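Local coordinates for protein 4-hydroxy-tetrahydrodipicolinate synthase (Aquifex aeolicus, PDB 2EHH) that probably catalyses the condensation of pyruvate with aspartate semialdehyde to 4-hydroxy-tetrahydrodipicolinate in lysine biosynthesis, through a Schiff base, as a homotetramer, at residues 140-152 with 169-181. Sequence-based numbering, arbitrary orientation.
Sequences VEISVDTMFKLAS and RISEIVKRLGESF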
ATOM      1  N   VAL A 140      -7.397  10.046   2.653  1.00 15.23           N
ATOM      2  CA  VAL A 140      -7.714   9.954   4.081  1.00 13.91           C
ATOM      3  C   VAL A 140      -9.033   9.186   4.179  1.00 13.15           C
ATOM      4  O   VAL A 140      -9.790   9.132   3.215  1.00 14.41           O
ATOM      5  CB  VAL A 140      -7.898  11.347   4.746  1.00 13.94           C
ATOM      6  CG1 VAL A 140      -9.255  11.941   4.377  1.00 13.05           C
ATOM      7  CG2 VAL A 140      -7.763  11.216   6.259  1.00 15.87           C
ATOM      8  N   GLU A 141      -9.306   8.580   5.328  1.00 13.52           N
ATOM      9  CA  GLU A 141     -10.554   7.837   5.489  1.00 13.25           C
ATOM     10  C   GLU A 141     -11.242   8.162   6.805  1.00 13.62           C
ATOM     11  O   GLU A 141     -10.596   8.282   7.848  1.00 14.15           O
ATOM     12  CB  GLU A 141     -10.301   6.328   5.402  1.00 14.40           C
ATOM     13  CG  GLU A 141     -11.515   5.462   5.754  1.00 16.06           C
ATOM     14  CD  GLU A 141     -11.375   4.028   5.273  1.00 18.47           C
ATOM     15  OE1 GLU A 141     -12.043   3.656   4.281  1.00 18.27           O
ATOM     16  OE2 GLU A 141     -10.587   3.272   5.880  1.00 20.23           O
ATOM     17  N   ILE A 142     -12.558   8.325   6.747  1.00 13.16           N
ATOM     18  CA  ILE A 142     -13.325   8.611   7.947  1.00 12.11           C
ATOM     19  C   ILE A 142     -13.568   7.254   8.613  1.00 11.91           C
ATOM     20  O   ILE A 142     -14.123   6.340   8.001  1.00 12.59           O
ATOM     21  CB  ILE A 142     -14.653   9.314   7.593  1.00 12.89           C
ATOM     22  CG1 ILE A 142     -15.384   9.725   8.874  1.00 13.18           C
ATOM     23  CG2 ILE A 142     -15.504   8.419   6.706  1.00 12.59           C
ATOM     24  CD1 ILE A 142     -16.554  10.687   8.629  1.00 12.74           C
ATOM     25  N   SER A 143     -13.122   7.117   9.857  1.00 12.49           N
ATOM     26  CA  SER A 143     -13.267   5.852  10.578  1.00 14.36           C
ATOM     27  C   SER A 143     -14.719   5.543  10.903  1.00 13.87           C
ATOM     28  O   SER A 143     -15.568   6.436  10.932  1.00 14.03           O
ATOM     29  CB  SER A 143     -12.475   5.886  11.882  1.00 16.15           C
ATOM     30  OG  SER A 143     -13.157   6.671  12.845  1.00 17.19           O
ATOM     31  N   VAL A 144     -15.006   4.275  11.157  1.00 13.80           N
ATOM     32  CA  VAL A 144     -16.366   3.891  11.497  1.00 14.48           C
ATOM     33  C   VAL A 144     -16.714   4.518  12.853  1.00 14.78           C
ATOM     34  O   VAL A 144     -17.861   4.901  13.092  1.00 15.89           O
ATOM     35  CB  VAL A 144     -16.513   2.354  11.539  1.00 14.17           C
ATOM     36  CG1 VAL A 144     -17.943   1.971  11.910  1.00 13.80           C
ATOM     37  CG2 VAL A 144     -16.158   1.772  10.164  1.00 13.86           C
ATOM     38  N   ASP A 145     -15.721   4.633  13.732  1.00 15.52           N
ATOM     39  CA  ASP A 145     -15.943   5.260  15.036  1.00 16.38           C
ATOM     40  C   ASP A 145     -16.490   6.670  14.812  1.00 15.98           C
ATOM     41  O   ASP A 145     -17.474   7.070  15.426  1.00 17.87           O
ATOM     42  CB  ASP A 145     -14.635   5.372  15.832  1.00 19.31           C
ATOM     43  CG  ASP A 145     -14.257   4.083  16.545  1.00 22.53           C
ATOM     44  OD1 ASP A 145     -15.077   3.146  16.577  1.00 23.29           O
ATOM     45  OD2 ASP A 145     -13.133   4.017  17.091  1.00 24.05           O
ATOM     46  N   THR A 146     -15.844   7.422  13.925  1.00 16.08           N
ATOM     47  CA  THR A 146     -16.264   8.788  13.635  1.00 14.95           C
ATOM     48  C   THR A 146     -17.655   8.804  13.005  1.00 14.83           C
ATOM     49  O   THR A 146     -18.500   9.612  13.386  1.00 15.18           O
ATOM     50  CB  THR A 146     -15.259   9.491  12.697  1.00 13.99           C
ATOM     51  OG1 THR A 146     -13.982   9.555  13.339  1.00 14.28           O
ATOM     52  CG2 THR A 146     -15.721  10.911  12.365  1.00 15.67           C
ATOM     53  N   MET A 147     -17.892   7.907  12.050  1.00 15.20           N
ATOM     54  CA  MET A 147     -19.193   7.828  11.397  1.00 15.06           C
ATOM     55  C   MET A 147     -20.272   7.524  12.429  1.00 14.99           C
ATOM     56  O   MET A 147     -21.356   8.098  12.396  1.00 15.10           O
ATOM     57  CB  MET A 147     -19.196   6.733  10.331  1.00 16.63           C
ATOM     58  CG  MET A 147     -18.282   7.014   9.146  1.00 17.74           C
ATOM     59  SD  MET A 147     -18.223   5.640   7.985  1.00 21.46           S
ATOM     60  CE  MET A 147     -19.839   5.758   7.245  1.00 17.00           C
ATOM     61  N   PHE A 148     -19.965   6.609  13.340  1.00 16.48           N
ATOM     62  CA  PHE A 148     -20.903   6.225  14.388  1.00 17.16           C
ATOM     63  C   PHE A 148     -21.273   7.433  15.248  1.00 18.45           C
ATOM     64  O   PHE A 148     -22.450   7.683  15.526  1.00 18.77           O
ATOM     65  CB  PHE A 148     -20.272   5.147  15.266  1.00 20.11           C
ATOM     66  CG  PHE A 148     -21.123   4.739  16.429  1.00 21.56           C
ATOM     67  CD1 PHE A 148     -22.270   3.979  16.235  1.00 22.43           C
ATOM     68  CD2 PHE A 148     -20.778   5.121  17.721  1.00 24.16           C
ATOM     69  CE1 PHE A 148     -23.065   3.599  17.317  1.00 24.39           C
ATOM     70  CE2 PHE A 148     -21.562   4.750  18.808  1.00 25.38           C
ATOM     71  CZ  PHE A 148     -22.710   3.987  18.606  1.00 25.01           C
ATOM     72  N   LYS A 149     -20.256   8.173  15.672  1.00 18.09           N
ATOM     73  CA  LYS A 149     -20.450   9.355  16.498  1.00 18.96           C
ATOM     74  C   LYS A 149     -21.284  10.387  15.744  1.00 17.97           C
ATOM     75  O   LYS A 149     -22.162  11.030  16.319  1.00 18.30           O
ATOM     76  CB  LYS A 149     -19.090   9.949  16.877  1.00 21.00           C
ATOM     77  CG  LYS A 149     -19.147  11.131  17.841  1.00 24.27           C
ATOM     78  CD  LYS A 149     -17.742  11.624  18.169  1.00 27.86           C
ATOM     79  CE  LYS A 149     -17.761  12.869  19.047  1.00 30.09           C
ATOM     80  NZ  LYS A 149     -18.287  12.613  20.413  1.00 31.60           N
ATOM     81  N   LEU A 150     -21.011  10.537  14.452  1.00 17.09           N
ATOM     82  CA  LEU A 150     -21.737  11.495  13.622  1.00 16.17           C
ATOM     83  C   LEU A 150     -23.201  11.134  13.405  1.00 16.73           C
ATOM     84  O   LEU A 150     -24.086  11.983  13.545  1.00 16.54           O
ATOM     85  CB  LEU A 150     -21.053  11.631  12.265  1.00 14.79           C
ATOM     86  CG  LEU A 150     -19.825  12.541  12.228  1.00 15.77           C
ATOM     87  CD1 LEU A 150     -19.079  12.371  10.904  1.00 14.10           C
ATOM     88  CD2 LEU A 150     -20.285  13.989  12.408  1.00 12.75           C
ATOM     89  N   ALA A 151     -23.455   9.880  13.050  1.00 16.01           N
ATOM     90  CA  ALA A 151     -24.817   9.426  12.798  1.00 17.67           C
ATOM     91  C   ALA A 151     -25.643   9.424  14.081  1.00 19.21           C
ATOM     92  O   ALA A 151     -26.866   9.585  14.045  1.00 18.99           O
ATOM     93  CB  ALA A 151     -24.799   8.031  12.178  1.00 16.38           C
ATOM     94  N   SER A 152     -24.969   9.250  15.213  1.00 21.38           N
ATOM     95  CA  SER A 152     -25.644   9.231  16.505  1.00 23.50           C
ATOM     96  C   SER A 152     -26.014  10.633  16.987  1.00 23.89           C
ATOM     97  O   SER A 152     -27.080  10.833  17.565  1.00 24.61           O
ATOM     98  CB  SER A 152     -24.763   8.547  17.555  1.00 25.11           C
ATOM     99  OG  SER A 152     -24.564   7.180  17.241  1.00 26.55           O
ATOM    100  N   ARG A 169     -15.240  -3.266   5.998  1.00 15.02           N
ATOM    101  CA  ARG A 169     -15.639  -1.942   6.458  1.00 13.97           C
ATOM    102  C   ARG A 169     -17.156  -1.829   6.308  1.00 11.70           C
ATOM    103  O   ARG A 169     -17.835  -1.277   7.171  1.00 12.59           O
ATOM    104  CB  ARG A 169     -14.939  -0.857   5.636  1.00 14.06           C
ATOM    105  CG  ARG A 169     -15.397   0.561   5.955  1.00 13.56           C
ATOM    106  CD  ARG A 169     -14.689   1.567   5.060  1.00 13.18           C
ATOM    107  NE  ARG A 169     -15.330   2.877   5.101  1.00 12.96           N
ATOM    108  CZ  ARG A 169     -15.127   3.788   6.045  1.00 15.26           C
ATOM    109  NH1 ARG A 169     -14.285   3.545   7.045  1.00 13.63           N
ATOM    110  NH2 ARG A 169     -15.774   4.951   5.988  1.00 13.85           N
ATOM    111  N   ILE A 170     -17.687  -2.361   5.214  1.00 11.70           N
ATOM    112  CA  ILE A 170     -19.126  -2.323   4.992  1.00 12.65           C
ATOM    113  C   ILE A 170     -19.818  -3.100   6.124  1.00 13.36           C
ATOM    114  O   ILE A 170     -20.814  -2.642   6.692  1.00 12.70           O
ATOM    115  CB  ILE A 170     -19.501  -2.948   3.622  1.00 14.56           C
ATOM    116  CG1 ILE A 170     -18.761  -2.217   2.491  1.00 13.79           C
ATOM    117  CG2 ILE A 170     -21.006  -2.884   3.408  1.00 10.94           C
ATOM    118  CD1 ILE A 170     -18.968  -0.700   2.470  1.00 13.41           C
ATOM    119  N   SER A 171     -19.289  -4.274   6.454  1.00 12.98           N
ATOM    120  CA  SER A 171     -19.866  -5.078   7.531  1.00 14.00           C
ATOM    121  C   SER A 171     -19.891  -4.278   8.822  1.00 13.78           C
ATOM    122  O   SER A 171     -20.897  -4.257   9.541  1.00 15.37           O
ATOM    123  CB  SER A 171     -19.049  -6.356   7.764  1.00 13.56           C
ATOM    124  OG  SER A 171     -19.286  -7.310   6.749  1.00 14.29           O
ATOM    125  N   GLU A 172     -18.774  -3.621   9.112  1.00 14.21           N
ATOM    126  CA  GLU A 172     -18.650  -2.832  10.326  1.00 15.62           C
ATOM    127  C   GLU A 172     -19.676  -1.704  10.377  1.00 14.58           C
ATOM    128  O   GLU A 172     -20.314  -1.491  11.406  1.00 14.66           O
ATOM    129  CB  GLU A 172     -17.237  -2.265  10.433  1.00 19.07           C
ATOM    130  CG  GLU A 172     -16.822  -1.914  11.848  1.00 28.25           C
ATOM    131  CD  GLU A 172     -16.654  -3.137  12.743  1.00 30.66           C
ATOM    132  OE1 GLU A 172     -15.838  -4.026  12.406  1.00 33.37           O
ATOM    133  OE2 GLU A 172     -17.335  -3.207  13.789  1.00 35.59           O
ATOM    134  N   ILE A 173     -19.837  -0.982   9.273  1.00 13.98           N
ATOM    135  CA  ILE A 173     -20.803   0.114   9.223  1.00 14.33           C
ATOM    136  C   ILE A 173     -22.231  -0.405   9.398  1.00 14.75           C
ATOM    137  O   ILE A 173     -22.985   0.101  10.226  1.00 15.78           O
ATOM    138  CB  ILE A 173     -20.714   0.880   7.882  1.00 13.92           C
ATOM    139  CG1 ILE A 173     -19.318   1.494   7.727  1.00 14.12           C
ATOM    140  CG2 ILE A 173     -21.769   1.968   7.835  1.00 13.43           C
ATOM    141  CD1 ILE A 173     -19.032   2.039   6.342  1.00 16.14           C
ATOM    142  N   VAL A 174     -22.602  -1.416   8.619  1.00 15.74           N
ATOM    143  CA  VAL A 174     -23.944  -1.986   8.716  1.00 16.01           C
ATOM    144  C   VAL A 174     -24.244  -2.462  10.140  1.00 17.75           C
ATOM    145  O   VAL A 174     -25.307  -2.180  10.694  1.00 17.20           O
ATOM    146  CB  VAL A 174     -24.118  -3.170   7.742  1.00 15.77           C
ATOM    147  CG1 VAL A 174     -25.439  -3.892   8.019  1.00 17.30           C
ATOM    148  CG2 VAL A 174     -24.086  -2.659   6.303  1.00 14.99           C
ATOM    149  N   LYS A 175     -23.290  -3.168  10.735  1.00 19.61           N
ATOM    150  CA  LYS A 175     -23.462  -3.693  12.083  1.00 20.79           C
ATOM    151  C   LYS A 175     -23.519  -2.625  13.168  1.00 20.49           C
ATOM    152  O   LYS A 175     -24.399  -2.650  14.024  1.00 20.56           O
ATOM    153  CB  LYS A 175     -22.339  -4.685  12.408  1.00 21.27           C
ATOM    154  CG  LYS A 175     -22.435  -5.290  13.805  1.00 24.92           C
ATOM    155  CD  LYS A 175     -21.325  -6.296  14.053  1.00 27.19           C
ATOM    156  CE  LYS A 175     -21.410  -6.875  15.456  1.00 28.67           C
ATOM    157  NZ  LYS A 175     -22.708  -7.560  15.694  1.00 29.91           N
ATOM    158  N   ARG A 176     -22.587  -1.680  13.131  1.00 19.13           N
ATOM    159  CA  ARG A 176     -22.540  -0.638  14.149  1.00 18.81           C
ATOM    160  C   ARG A 176     -23.520   0.525  14.025  1.00 19.10           C
ATOM    161  O   ARG A 176     -24.095   0.942  15.030  1.00 16.39           O
ATOM    162  CB  ARG A 176     -21.117  -0.082  14.259  1.00 18.59           C
ATOM    163  CG  ARG A 176     -20.089  -1.102  14.711  1.00 20.74           C
ATOM    164  CD  ARG A 176     -18.732  -0.453  14.850  1.00 21.26           C
ATOM    165  NE  ARG A 176     -18.760   0.601  15.858  1.00 20.45           N
ATOM    166  CZ  ARG A 176     -17.758   1.443  16.082  1.00 22.30           C
ATOM    167  NH1 ARG A 176     -17.875   2.373  17.022  1.00 21.01           N
ATOM    168  NH2 ARG A 176     -16.642   1.355  15.363  1.00 18.51           N
ATOM    169  N   LEU A 177     -23.721   1.057  12.821  1.00 19.60           N
ATOM    170  CA  LEU A 177     -24.627   2.202  12.668  1.00 20.55           C
ATOM    171  C   LEU A 177     -26.103   1.842  12.668  1.00 22.78           C
ATOM    172  O   LEU A 177     -26.961   2.703  12.848  1.00 20.86           O
ATOM    173  CB  LEU A 177     -24.286   3.017  11.413  1.00 19.10           C
ATOM    174  CG  LEU A 177     -23.179   4.054  11.652  1.00 19.80           C
ATOM    175  CD1 LEU A 177     -21.889   3.339  12.051  1.00 16.47           C
ATOM    176  CD2 LEU A 177     -22.966   4.903  10.403  1.00 19.67           C
ATOM    177  N   GLY A 178     -26.407   0.573  12.464  1.00 24.24           N
ATOM    178  CA  GLY A 178     -27.797   0.175  12.494  1.00 28.35           C
ATOM    179  C   GLY A 178     -28.679   0.510  11.311  1.00 29.84           C
ATOM    180  O   GLY A 178     -28.316   1.269  10.413  1.00 30.82           O
ATOM    181  N   GLU A 179     -29.881  -0.054  11.360  1.00 30.82           N
ATOM    182  CA  GLU A 179     -30.903   0.062  10.317  1.00 31.79           C
ATOM    183  C   GLU A 179     -31.376   1.427   9.827  1.00 30.52           C
ATOM    184  O   GLU A 179     -31.829   1.530   8.688  1.00 32.03           O
ATOM    185  CB  GLU A 179     -32.117  -0.765  10.740  1.00 34.59           C
ATOM    186  CG  GLU A 179     -31.711  -2.199  11.098  1.00 38.37           C
ATOM    187  CD  GLU A 179     -32.848  -3.051  11.650  1.00 41.54           C
ATOM    188  OE1 GLU A 179     -33.882  -2.488  12.070  1.00 43.25           O
ATOM    189  OE2 GLU A 179     -32.699  -4.294  11.681  1.00 42.81           O
ATOM    190  N   SER A 180     -31.289   2.471  10.646  1.00 29.41           N
ATOM    191  CA  SER A 180     -31.749   3.777  10.183  1.00 29.23           C
ATOM    192  C   SER A 180     -30.716   4.421   9.261  1.00 27.88           C
ATOM    193  O   SER A 180     -30.995   5.430   8.616  1.00 28.97           O
ATOM    194  CB  SER A 180     -32.036   4.697  11.373  1.00 30.27           C
ATOM    195  OG  SER A 180     -30.873   4.925  12.153  1.00 32.16           O
ATOM    196  N   PHE A 181     -29.529   3.825   9.198  1.00 24.17           N
ATOM    197  CA  PHE A 181     -28.449   4.345   8.364  1.00 21.23           C
ATOM    198  C   PHE A 181     -28.403   3.571   7.054  1.00 20.61           C
ATOM    199  O   PHE A 181     -28.684   2.376   7.024  1.00 20.49           O
ATOM    200  CB  PHE A 181     -27.115   4.194   9.091  1.00 20.93           C
ATOM    201  CG  PHE A 181     -25.996   4.972   8.471  1.00 20.71           C
ATOM    202  CD1 PHE A 181     -25.871   6.339   8.705  1.00 18.70           C
ATOM    203  CD2 PHE A 181     -25.061   4.341   7.654  1.00 19.83           C
ATOM    204  CE1 PHE A 181     -24.831   7.068   8.139  1.00 18.34           C
ATOM    205  CE2 PHE A 181     -24.013   5.065   7.080  1.00 18.06           C
ATOM    206  CZ  PHE A 181     -23.898   6.428   7.324  1.00 16.03           C
TER
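V144 and L177 are knobs sent in opposite directions across the interface, each into a hole of the other helix, a worked example of how adjacent outer helices of a (βα)8 barrel pack; the axes of 144-152 and 169-177 come within 10.1 Å and cross at -31°. V144 sits among R169, E172, I173 and R176, its CG2 4.0 Å from I173 CG1. L177 enters the hole formed by V144, M147, F148 and A151, CD1 lying 3.8 Å from F148 CA and CD2 reaching A151 CB. Deeper in, M147 bends at chi3, which turns CE toward I173 CD1 and the F181 ring while SD stays 3.2 Å from R169 NH2.

At the buried end, the extended R169 turns NH1 and NH2 end-on to the single carbonyl I142 O, both at 3.0 Å and near the guanidinium plane. The carboxylate of E141 lies flat over one guanidinium face, 8° from parallel, a purely electrostatic pairing; E141 OE1 bonds to N133, and R169 NE pairs with E162, so the arginine is held from several directions.

Toward solvent the packing gives way to polar contacts. There R176, bent at chi3, forms a salt bridge, sending NH2 (2.7 Å) and NH1 to D145 OD1, with the carboxylate turned 79° from the guanidinium, beside the exposed F148.

Inward, M147 and I173 rest on strand 157-162; I142 reaches helix 111-124, and S171 bonds through OG to H233 of a second subunit, whose H237 packs on S171 and E172.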